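Local coordinates for protein methionine gamma-lyase (Trichomonas vaginalis, PDB 1E5E) that belongs to the Cys/Met metabolism family of pyridoxal-phosphate-dependent enzymes, adopts the aminotransferase-like fold of that family, and forms an assembly of four chains, at residues Ile105-Leu110 against Thr160-Asp165; Lys142-Asn147 against His174-Val179; Ser189-Asn194 against Thr259-Met264; Lys273-Leu278 against Val287-Phe292. All coordinates share one frame; numbering follows the deposited sequence. Where two conformers were deposited one is given.

Interaction 1. Residues Ile105-Leu110 against Thr160-Asp165; sequences ISDECL and TLKIID
The charged part of this contact joins D107, the last residue of strand 103-107, to K162 in the loop that leads into helix 166-174. The two side chains meet from opposite directions, and K162 NZ lies 2.8 Å from D107 OD1, on the syn lone pair, which makes a salt bridge; a second bond from NZ to D107 OD2 at 2.9 Å is weak. Because K162 leaves its backbone with CG anti to N (chi1 167°) and bends only at chi3 (68°), its ammonium can reach across to the carboxylate.

Further hydrogen bonds hold the carboxylate. C109 N donates to D107 OD1 over 2.6 Å from the anti side, closing an Asx turn, so two donors grip the same oxygen. The other oxygen, OD2, is hydrogen-bonded to T134 OG1, while K162 NZ has a further partner in N133 OD1. A water also links the lysine to E108, accepting from K162 NZ at 3.1 Å and donating to E108 OE2 at 3.2 Å. The opposite charges around NZ probably keep it protonated.

Van der Waals contacts complete the interface: the I164 CD1 methyl lies against the carboxylate, 3.7 Å from D107 OD2, and C109 SG approaches T160 CG2 to 3.8 Å.

Strand 103-107 runs within the seven-stranded sheet between 148-154 and 128-132, bonded to both through its backbone, and the 160-165 loop lies near the C-terminal end of the strand, where D107 sits. The loop also meets helix 298-304, where I163 touches I300 and A301.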
# COMPACT_ATOMS: atom_id res chain seq x y z
N ILE A 105 -25.30 14.28 -28.27
CA ILE A 105 -25.18 15.74 -28.14
C ILE A 105 -24.35 16.06 -26.89
O ILE A 105 -24.62 15.61 -25.78
CB ILE A 105 -26.56 16.41 -28.00
CG1 ILE A 105 -27.39 16.16 -29.27
CG2 ILE A 105 -26.44 17.92 -27.73
CD1 ILE A 105 -28.88 16.48 -29.10
N SER A 106 -23.35 16.90 -27.08
CA SER A 106 -22.52 17.35 -25.99
C SER A 106 -22.32 18.86 -25.94
O SER A 106 -22.26 19.56 -26.95
CB SER A 106 -21.11 16.76 -26.17
OG SER A 106 -20.25 17.27 -25.16
N ASP A 107 -22.11 19.32 -24.70
CA ASP A 107 -21.81 20.75 -24.56
C ASP A 107 -20.42 20.81 -25.20
O ASP A 107 -19.68 19.82 -25.08
CB ASP A 107 -21.76 21.28 -23.15
CG ASP A 107 -21.69 22.80 -23.10
OD1 ASP A 107 -20.56 23.33 -23.23
OD2 ASP A 107 -22.76 23.43 -22.95
N GLU A 108 -20.15 21.90 -25.88
CA GLU A 108 -18.83 22.09 -26.46
C GLU A 108 -17.78 22.45 -25.43
O GLU A 108 -16.60 22.39 -25.79
CB GLU A 108 -18.89 23.25 -27.49
CG GLU A 108 -19.27 24.58 -26.87
CD GLU A 108 -19.35 25.74 -27.87
OE1 GLU A 108 -18.53 25.93 -28.79
OE2 GLU A 108 -20.22 26.60 -27.63
N CYS A 109 -18.15 22.95 -24.24
CA CYS A 109 -17.06 23.26 -23.31
C CYS A 109 -16.88 22.10 -22.34
O CYS A 109 -17.59 22.06 -21.31
CB CYS A 109 -17.27 24.56 -22.53
SG CYS A 109 -15.80 25.05 -21.58
N LEU A 110 -15.95 21.22 -22.62
CA LEU A 110 -15.66 20.06 -21.81
C LEU A 110 -14.15 20.03 -21.50
O LEU A 110 -13.28 20.66 -22.12
CB LEU A 110 -15.90 18.78 -22.60
CG LEU A 110 -17.21 18.53 -23.32
CD1 LEU A 110 -17.20 17.22 -24.10
CD2 LEU A 110 -18.35 18.54 -22.29
N THR A 160 -13.91 26.98 -18.23
CA THR A 160 -14.50 28.33 -18.10
C THR A 160 -15.44 28.56 -16.93
O THR A 160 -15.70 29.69 -16.51
CB THR A 160 -15.20 28.68 -19.42
OG1 THR A 160 -16.33 27.81 -19.53
CG2 THR A 160 -14.26 28.37 -20.61
N LEU A 161 -15.94 27.50 -16.29
CA LEU A 161 -16.87 27.49 -15.20
C LEU A 161 -18.25 27.99 -15.65
O LEU A 161 -19.10 28.41 -14.86
CB LEU A 161 -16.39 28.25 -13.96
CG LEU A 161 -14.95 27.91 -13.50
CD1 LEU A 161 -14.56 28.68 -12.24
CD2 LEU A 161 -14.81 26.39 -13.32
N LYS A 162 -18.56 27.76 -16.93
CA LYS A 162 -19.86 28.15 -17.48
C LYS A 162 -20.93 27.36 -16.72
O LYS A 162 -20.73 26.16 -16.48
CB LYS A 162 -19.99 27.94 -18.97
CG LYS A 162 -21.38 28.02 -19.57
CD LYS A 162 -21.33 27.70 -21.07
CE LYS A 162 -20.97 26.25 -21.37
NZ LYS A 162 -21.33 25.98 -22.84
N ILE A 163 -22.02 28.02 -16.33
CA ILE A 163 -23.06 27.29 -15.62
C ILE A 163 -24.12 26.80 -16.57
O ILE A 163 -24.48 27.53 -17.47
CB ILE A 163 -23.76 28.20 -14.56
CG1 ILE A 163 -22.69 28.79 -13.65
CG2 ILE A 163 -24.84 27.47 -13.80
CD1 ILE A 163 -21.94 27.80 -12.80
N ILE A 164 -24.63 25.59 -16.40
CA ILE A 164 -25.66 25.09 -17.30
C ILE A 164 -26.88 24.81 -16.46
O ILE A 164 -26.77 24.19 -15.40
CB ILE A 164 -25.23 23.85 -18.06
CG1 ILE A 164 -24.07 24.18 -19.03
CG2 ILE A 164 -26.43 23.21 -18.81
CD1 ILE A 164 -23.32 22.91 -19.35
N ASP A 165 -28.03 25.28 -16.90
CA ASP A 165 -29.31 24.99 -16.28
C ASP A 165 -29.72 23.56 -16.61
O ASP A 165 -30.27 23.24 -17.66
CB ASP A 165 -30.36 26.00 -16.78
CG ASP A 165 -31.71 25.76 -16.15
OD1 ASP A 165 -32.02 24.67 -15.64
OD2 ASP A 165 -32.51 26.71 -16.19
O HOH W 1 -19.52 27.59 -24.70

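Interaction 2. Residues Lys142-Asn147 against His174-Val179; sequences KHMKPN and HSQEGV
M144 and Q176 reach toward each other from opposite directions, and their meeting forms the dense part of this contact. The methyl CE of M144 comes within 3.4 Å of Q176 CB and 3.5 Å of Q176 OE1; the bend at chi3 (83°) turns this methyl along the flank of the glutamine. The same CE touches V179 CG2 at 3.9 Å, a purely apolar approach to a buried residue. Beyond CG the glutamine chain is extended, and its NE2 donates to K145 O over 2.6 Å with an N-H...O angle of 160°. The acceptor lies close to the amide plane of Q176, but NE2 stands above the carbonyl plane of K145, 37° out of it, so the bond is short and fairly straight without following a lone pair.

Both segments are helix-to-strand connections of the alpha/beta fold, entering adjacent parallel strands at their N-terminal ends near the surface: residues 142-147 lead from helix 139-143 into strand 148-154, and residues 174-179 lead from helix 166-174 into strand 180-184. Inward, M144 packs on I105 and V179 on V151.

Toward solvent the fit slackens. P146 CA is 4.0 Å from Q176 NE2, while the side chains of K145 and P146 start away from the opposing loop.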
# COMPACT_ATOMS: atom_id res chain seq x y z
N LYS A 142 -33.14 21.77 -30.57
CA LYS A 142 -32.90 21.93 -32.00
C LYS A 142 -31.98 20.88 -32.58
O LYS A 142 -32.00 20.61 -33.80
CB LYS A 142 -32.34 23.32 -32.31
CG LYS A 142 -33.37 24.44 -32.22
CD LYS A 142 -32.74 25.83 -32.19
CE LYS A 142 -33.83 26.86 -31.86
NZ LYS A 142 -33.23 28.15 -31.42
N HIS A 143 -31.08 20.30 -31.77
CA HIS A 143 -30.16 19.33 -32.34
C HIS A 143 -30.58 17.90 -32.17
O HIS A 143 -29.86 17.01 -32.61
CB HIS A 143 -28.77 19.53 -31.74
CG HIS A 143 -28.20 20.82 -32.24
ND1 HIS A 143 -28.51 22.02 -31.64
CD2 HIS A 143 -27.34 21.07 -33.25
CE1 HIS A 143 -27.84 22.99 -32.26
NE2 HIS A 143 -27.16 22.43 -33.24
N MET A 144 -31.71 17.68 -31.55
CA MET A 144 -32.16 16.31 -31.31
C MET A 144 -32.55 15.63 -32.59
O MET A 144 -33.15 16.24 -33.48
CB MET A 144 -33.21 16.37 -30.20
CG MET A 144 -32.46 16.15 -28.84
SD MET A 144 -33.62 16.52 -27.52
CE MET A 144 -34.48 14.96 -27.43
N LYS A 145 -32.16 14.36 -32.74
CA LYS A 145 -32.43 13.57 -33.93
C LYS A 145 -33.06 12.29 -33.47
O LYS A 145 -33.05 11.92 -32.30
CB LYS A 145 -31.19 13.31 -34.80
CG LYS A 145 -30.43 14.56 -35.18
CD LYS A 145 -29.44 14.46 -36.30
CE LYS A 145 -28.18 13.67 -35.96
NZ LYS A 145 -27.21 13.79 -37.09
N PRO A 146 -33.64 11.53 -34.39
CA PRO A 146 -34.32 10.31 -34.03
C PRO A 146 -33.39 9.32 -33.36
O PRO A 146 -33.87 8.45 -32.65
CB PRO A 146 -34.95 9.83 -35.33
CG PRO A 146 -34.98 11.04 -36.20
CD PRO A 146 -33.74 11.81 -35.84
N ASN A 147 -32.11 9.31 -33.70
CA ASN A 147 -31.14 8.40 -33.12
C ASN A 147 -30.37 9.02 -31.93
O ASN A 147 -29.35 8.45 -31.52
CB ASN A 147 -30.20 7.98 -34.25
CG ASN A 147 -29.51 9.16 -34.91
OD1 ASN A 147 -30.04 10.28 -34.98
ND2 ASN A 147 -28.29 8.90 -35.38
N HIS A 174 -35.42 15.07 -22.49
CA HIS A 174 -36.47 14.10 -22.23
C HIS A 174 -37.82 14.47 -22.89
O HIS A 174 -38.74 13.64 -22.83
CB HIS A 174 -36.69 13.87 -20.75
CG HIS A 174 -35.52 13.30 -20.00
ND1 HIS A 174 -35.21 13.77 -18.74
CD2 HIS A 174 -34.62 12.33 -20.30
CE1 HIS A 174 -34.16 13.09 -18.28
NE2 HIS A 174 -33.76 12.24 -19.21
N SER A 175 -37.83 15.49 -23.75
CA SER A 175 -39.07 15.74 -24.51
C SER A 175 -39.16 14.68 -25.60
O SER A 175 -40.24 14.54 -26.16
CB SER A 175 -39.14 17.15 -25.08
OG SER A 175 -38.09 17.32 -26.03
N GLN A 176 -38.09 13.95 -25.88
CA GLN A 176 -38.17 12.83 -26.83
C GLN A 176 -37.90 11.56 -26.02
O GLN A 176 -37.14 11.67 -25.05
CB GLN A 176 -37.21 13.08 -27.97
CG GLN A 176 -36.49 11.95 -28.63
CD GLN A 176 -35.64 12.43 -29.80
OE1 GLN A 176 -35.89 13.55 -30.27
NE2 GLN A 176 -34.66 11.65 -30.26
N GLU A 177 -38.47 10.40 -26.33
CA GLU A 177 -38.24 9.19 -25.55
C GLU A 177 -36.85 8.58 -25.74
O GLU A 177 -36.21 8.68 -26.80
CB GLU A 177 -39.28 8.10 -25.90
CG GLU A 177 -40.73 8.45 -25.68
CD GLU A 177 -41.20 8.39 -24.25
OE1 GLU A 177 -40.49 7.86 -23.37
OE2 GLU A 177 -42.34 8.85 -23.95
N GLY A 178 -36.30 7.92 -24.72
CA GLY A 178 -35.05 7.15 -24.96
C GLY A 178 -33.77 7.96 -24.99
O GLY A 178 -32.82 7.54 -25.65
N VAL A 179 -33.72 9.13 -24.35
CA VAL A 179 -32.47 9.93 -24.34
C VAL A 179 -31.94 9.88 -22.90
O VAL A 179 -32.66 10.08 -21.91
CB VAL A 179 -32.71 11.39 -24.74
CG1 VAL A 179 -31.44 12.26 -24.81
CG2 VAL A 179 -33.43 11.44 -26.11

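Interaction 3. Residues Ser189-Asn194 against Thr259-Met264; sequences SPMITN and TLNIRM
M191 is the principal bump on the 189-194 loop, and its CG drops into the gap between L260 and M264 on the first turn of helix 260-279. This methylene sits 3.6 Å from L260 CG and 4.0 Å from M264 CG, between residues one helical turn apart. Further out the chain bends at chi2 and chi3: SD passes N261 CB at 3.9 Å, crossing that side chain at about a right angle, and CE turns back to lie 3.9 Å from L260 CD2.

M264 in turn lies against S189 OG and I192 CD1. Folded at chi2 (-48°) and chi3 (-65°), it rests CG against S189 OG at 3.7 Å and brings CE to I192 CD1, also at 3.7 Å. P190 CD adds a looser touch on L260 CD2.

The loop holds its turn through internal bonds, since M191 N donates to S189 OG over 3.0 Å in an ST turn, and S189 O accepts from both I192 N and T193 N. No hydrogen bond crosses the contact. M191 also packs on L74 of helix 62-75 and on P8 of helix 8-14. The whole is a buried loop-on-helix packing, in which the connection after strand 180-184 of the large sheet rests on the N-terminal end of the long helix 260-279.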
# COMPACT_ATOMS: atom_id res chain seq x y z
N SER A 189 -18.67 17.81 -6.89
CA SER A 189 -18.59 16.70 -5.95
C SER A 189 -20.02 16.53 -5.45
O SER A 189 -20.78 17.48 -5.50
CB SER A 189 -17.61 16.85 -4.77
OG SER A 189 -18.27 17.46 -3.66
N PRO A 190 -20.35 15.40 -4.83
CA PRO A 190 -21.66 15.12 -4.30
C PRO A 190 -21.97 16.02 -3.12
O PRO A 190 -23.15 16.09 -2.72
CB PRO A 190 -21.63 13.65 -3.84
CG PRO A 190 -20.44 13.04 -4.51
CD PRO A 190 -19.48 14.19 -4.78
N MET A 191 -20.99 16.76 -2.59
CA MET A 191 -21.29 17.63 -1.47
C MET A 191 -21.94 18.91 -1.99
O MET A 191 -22.53 19.58 -1.17
CB MET A 191 -20.05 18.09 -0.73
CG MET A 191 -19.33 17.13 0.17
SD MET A 191 -20.44 16.32 1.36
CE MET A 191 -20.61 14.80 0.46
N ILE A 192 -21.75 19.24 -3.25
CA ILE A 192 -22.22 20.56 -3.69
C ILE A 192 -23.48 20.36 -4.54
O ILE A 192 -24.42 21.12 -4.44
CB ILE A 192 -21.10 21.30 -4.45
CG1 ILE A 192 -20.06 21.84 -3.43
CG2 ILE A 192 -21.65 22.42 -5.32
CD1 ILE A 192 -18.89 22.59 -4.02
N THR A 193 -23.44 19.35 -5.38
CA THR A 193 -24.57 19.07 -6.25
C THR A 193 -24.90 17.60 -6.38
O THR A 193 -24.01 16.77 -6.52
CB THR A 193 -24.24 19.58 -7.69
OG1 THR A 193 -24.11 21.03 -7.67
CG2 THR A 193 -25.42 19.31 -8.62
N ASN A 194 -26.17 17.28 -6.45
CA ASN A 194 -26.66 15.94 -6.79
C ASN A 194 -27.45 16.14 -8.07
O ASN A 194 -28.66 16.42 -8.08
CB ASN A 194 -27.56 15.37 -5.69
CG ASN A 194 -26.80 15.03 -4.43
OD1 ASN A 194 -27.36 14.98 -3.32
ND2 ASN A 194 -25.48 14.80 -4.49
N THR A 259 -13.04 12.97 4.62
CA THR A 259 -12.93 14.41 4.93
C THR A 259 -13.54 15.27 3.82
O THR A 259 -13.29 16.48 3.79
CB THR A 259 -11.46 14.85 5.08
OG1 THR A 259 -10.71 14.38 3.93
CG2 THR A 259 -10.87 14.32 6.38
N LEU A 260 -14.26 14.67 2.87
CA LEU A 260 -14.80 15.42 1.74
C LEU A 260 -15.63 16.63 2.19
O LEU A 260 -15.58 17.73 1.65
CB LEU A 260 -15.66 14.51 0.83
CG LEU A 260 -16.31 15.20 -0.38
CD1 LEU A 260 -15.28 15.83 -1.32
CD2 LEU A 260 -17.15 14.23 -1.24
N ASN A 261 -16.52 16.40 3.17
CA ASN A 261 -17.35 17.52 3.60
C ASN A 261 -16.55 18.68 4.17
O ASN A 261 -16.84 19.83 3.80
CB ASN A 261 -18.37 17.03 4.64
CG ASN A 261 -19.19 18.18 5.22
OD1 ASN A 261 -20.07 18.70 4.54
ND2 ASN A 261 -18.93 18.51 6.48
N ILE A 262 -15.58 18.41 5.07
CA ILE A 262 -14.83 19.52 5.66
C ILE A 262 -13.85 20.14 4.69
O ILE A 262 -13.55 21.31 4.85
CB ILE A 262 -14.11 19.15 6.98
CG1 ILE A 262 -13.16 17.97 6.76
CG2 ILE A 262 -15.14 18.84 8.05
CD1 ILE A 262 -12.27 17.69 7.96
N ARG A 263 -13.36 19.42 3.72
CA ARG A 263 -12.47 19.94 2.68
C ARG A 263 -13.23 20.83 1.69
O ARG A 263 -12.84 21.98 1.40
CB ARG A 263 -11.84 18.77 1.88
CG ARG A 263 -10.72 18.06 2.61
CD ARG A 263 -9.98 17.03 1.77
NE ARG A 263 -10.72 15.82 1.43
CZ ARG A 263 -11.34 15.61 0.28
NH1 ARG A 263 -11.33 16.55 -0.67
NH2 ARG A 263 -11.94 14.44 0.07
N MET A 264 -14.39 20.38 1.23
CA MET A 264 -15.18 21.18 0.29
C MET A 264 -15.58 22.53 0.93
O MET A 264 -15.55 23.55 0.24
CB MET A 264 -16.45 20.51 -0.24
CG MET A 264 -16.22 19.29 -1.11
SD MET A 264 -14.98 19.54 -2.41
CE MET A 264 -15.71 20.78 -3.47

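Interaction 4. Residues Lys273-Leu278 against Val287-Phe292; sequences KVAEYL and VYYPGF
The F292 ring presents its edge to helix 260-279, with A275 O and E276 N lying near the ring plane. F292 CZ is the leading atom, 3.5 Å from A275 O and 3.5 Å from A275 CB. One face of this ring is covered from within its own segment by Y289 CB, 3.8 Å above the plane and offset toward the rim. V287 O also lies at the edge. Outside the segments, K279 makes a cation-pi contact with F292. The Y289 ring meets A275 obliquely, its CG 3.8 Å from A275 CB, and its hydroxyl is hydrogen-bonded to G309 O.

A275 therefore offers one methyl to two aromatic rings, and the short side chain lets the helix backbone come near: A275 CA and Y289 CA are 6.7 Å apart. With CG anti to the backbone N (chi1 -175°), Y289 carries its ring alongside that methyl. One turn further on, V287 CG2 packs on L278 CB at 3.7 Å, while V287 CG1 comes nearest A275 O at 4.1 Å.

Residues Y289 to F292 form a type I beta turn, closed by F292 N donating to Y289 O at 3.1 Å, which brings F292 back over the helix. Together they belong to an alpha-beta unit in the C-terminal part of the fold: helix 260-279 packs on the strand that follows it, 284-288, outermost in the five-stranded sheet within this chain, and on its neighbour 311-316.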
# COMPACT_ATOMS: atom_id res chain seq x y z
N LYS A 273 -12.71 33.99 -0.93
CA LYS A 273 -11.80 35.08 -0.61
C LYS A 273 -10.80 35.34 -1.73
O LYS A 273 -10.55 36.50 -2.09
CB LYS A 273 -10.99 34.83 0.68
CG LYS A 273 -11.90 34.77 1.90
CD LYS A 273 -11.23 34.14 3.11
CE LYS A 273 -12.21 34.17 4.31
NZ LYS A 273 -11.54 33.43 5.42
N VAL A 274 -10.28 34.25 -2.30
CA VAL A 274 -9.29 34.39 -3.35
C VAL A 274 -9.91 34.98 -4.62
O VAL A 274 -9.27 35.86 -5.24
CB VAL A 274 -8.58 33.07 -3.67
CG1 VAL A 274 -7.69 33.22 -4.88
CG2 VAL A 274 -7.77 32.61 -2.45
N ALA A 275 -11.13 34.57 -4.93
CA ALA A 275 -11.74 35.09 -6.15
C ALA A 275 -11.98 36.59 -6.00
O ALA A 275 -11.72 37.30 -6.95
CB ALA A 275 -13.04 34.36 -6.49
N GLU A 276 -12.49 37.03 -4.87
CA GLU A 276 -12.73 38.43 -4.59
C GLU A 276 -11.45 39.25 -4.71
O GLU A 276 -11.47 40.31 -5.33
CB GLU A 276 -13.32 38.67 -3.19
CG GLU A 276 -14.75 38.18 -3.07
CD GLU A 276 -15.59 38.40 -1.85
OE1 GLU A 276 -15.26 39.13 -0.89
OE2 GLU A 276 -16.72 37.86 -1.76
N TYR A 277 -10.32 38.71 -4.23
CA TYR A 277 -9.07 39.43 -4.35
C TYR A 277 -8.65 39.55 -5.81
O TYR A 277 -8.19 40.60 -6.24
CB TYR A 277 -7.95 38.70 -3.53
CG TYR A 277 -6.63 39.39 -3.82
CD1 TYR A 277 -6.34 40.59 -3.19
CD2 TYR A 277 -5.70 38.85 -4.68
CE1 TYR A 277 -5.15 41.26 -3.45
CE2 TYR A 277 -4.50 39.48 -4.95
CZ TYR A 277 -4.26 40.69 -4.33
OH TYR A 277 -3.11 41.36 -4.58
N LEU A 278 -8.79 38.50 -6.61
CA LEU A 278 -8.36 38.52 -8.00
C LEU A 278 -9.18 39.51 -8.82
O LEU A 278 -8.65 40.28 -9.61
CB LEU A 278 -8.45 37.15 -8.68
CG LEU A 278 -7.59 36.04 -8.06
CD1 LEU A 278 -7.92 34.68 -8.69
CD2 LEU A 278 -6.12 36.38 -8.23
N VAL A 287 -12.78 37.63 -13.82
CA VAL A 287 -12.72 36.48 -12.91
C VAL A 287 -14.06 35.74 -13.02
O VAL A 287 -15.14 36.29 -12.87
CB VAL A 287 -12.45 36.80 -11.45
CG1 VAL A 287 -12.44 35.50 -10.60
CG2 VAL A 287 -11.14 37.54 -11.22
N TYR A 288 -13.98 34.47 -13.34
CA TYR A 288 -15.13 33.55 -13.39
C TYR A 288 -15.14 32.76 -12.09
O TYR A 288 -14.10 32.14 -11.75
CB TYR A 288 -14.94 32.56 -14.54
CG TYR A 288 -15.12 33.17 -15.91
CD1 TYR A 288 -14.24 32.89 -16.94
CD2 TYR A 288 -16.21 34.01 -16.17
CE1 TYR A 288 -14.41 33.47 -18.19
CE2 TYR A 288 -16.38 34.57 -17.43
CZ TYR A 288 -15.48 34.30 -18.43
OH TYR A 288 -15.64 34.84 -19.69
N TYR A 289 -16.15 32.87 -11.28
CA TYR A 289 -16.35 32.17 -10.01
C TYR A 289 -17.86 32.04 -9.88
O TYR A 289 -18.50 33.07 -9.90
CB TYR A 289 -15.82 32.90 -8.75
CG TYR A 289 -15.96 32.07 -7.48
CD1 TYR A 289 -15.39 30.80 -7.40
CD2 TYR A 289 -16.66 32.50 -6.36
CE1 TYR A 289 -15.53 30.01 -6.28
CE2 TYR A 289 -16.82 31.72 -5.23
CZ TYR A 289 -16.23 30.47 -5.20
OH TYR A 289 -16.38 29.65 -4.06
N PRO A 290 -18.40 30.87 -9.55
CA PRO A 290 -19.86 30.73 -9.49
C PRO A 290 -20.48 31.57 -8.40
O PRO A 290 -21.67 31.95 -8.48
CB PRO A 290 -20.09 29.24 -9.30
CG PRO A 290 -18.88 28.62 -9.93
CD PRO A 290 -17.73 29.55 -9.57
N GLY A 291 -19.74 31.89 -7.33
CA GLY A 291 -20.30 32.66 -6.23
C GLY A 291 -20.54 34.13 -6.55
O GLY A 291 -21.33 34.77 -5.83
N PHE A 292 -19.92 34.67 -7.59
CA PHE A 292 -20.14 36.08 -7.89
C PHE A 292 -21.58 36.39 -8.22
O PHE A 292 -22.20 35.82 -9.13
CB PHE A 292 -19.20 36.50 -9.03
CG PHE A 292 -17.77 36.63 -8.60
CD1 PHE A 292 -17.42 36.83 -7.28
CD2 PHE A 292 -16.76 36.57 -9.55
CE1 PHE A 292 -16.09 36.95 -6.90
CE2 PHE A 292 -15.43 36.69 -9.17
CZ PHE A 292 -15.10 36.89 -7.87

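Interactions 1, 3 and 4 are buried, whereas interaction 2 lies at the surface, its centre about 25 Å from that of the chain. Chemistry follows place only in part: buried interaction 1 depends on an ion pair, interaction 2 combines one amide bond with a methionine methyl, and interactions 3 and 4 are mainly apolar, with no hydrogen bond across. Interactions 1 and 2 both concern the seven-stranded sheet and touch, with I105 CD1 3.6 Å from M144 CG. Interactions 3 and 4 share helix 260-279 near its two ends without touching. Interaction 1 also meets interaction 4, where L161 CD1 lies 3.5 Å from Y288 O, so the loop before helix 166-174 touches the strand-end region of the smaller sheet.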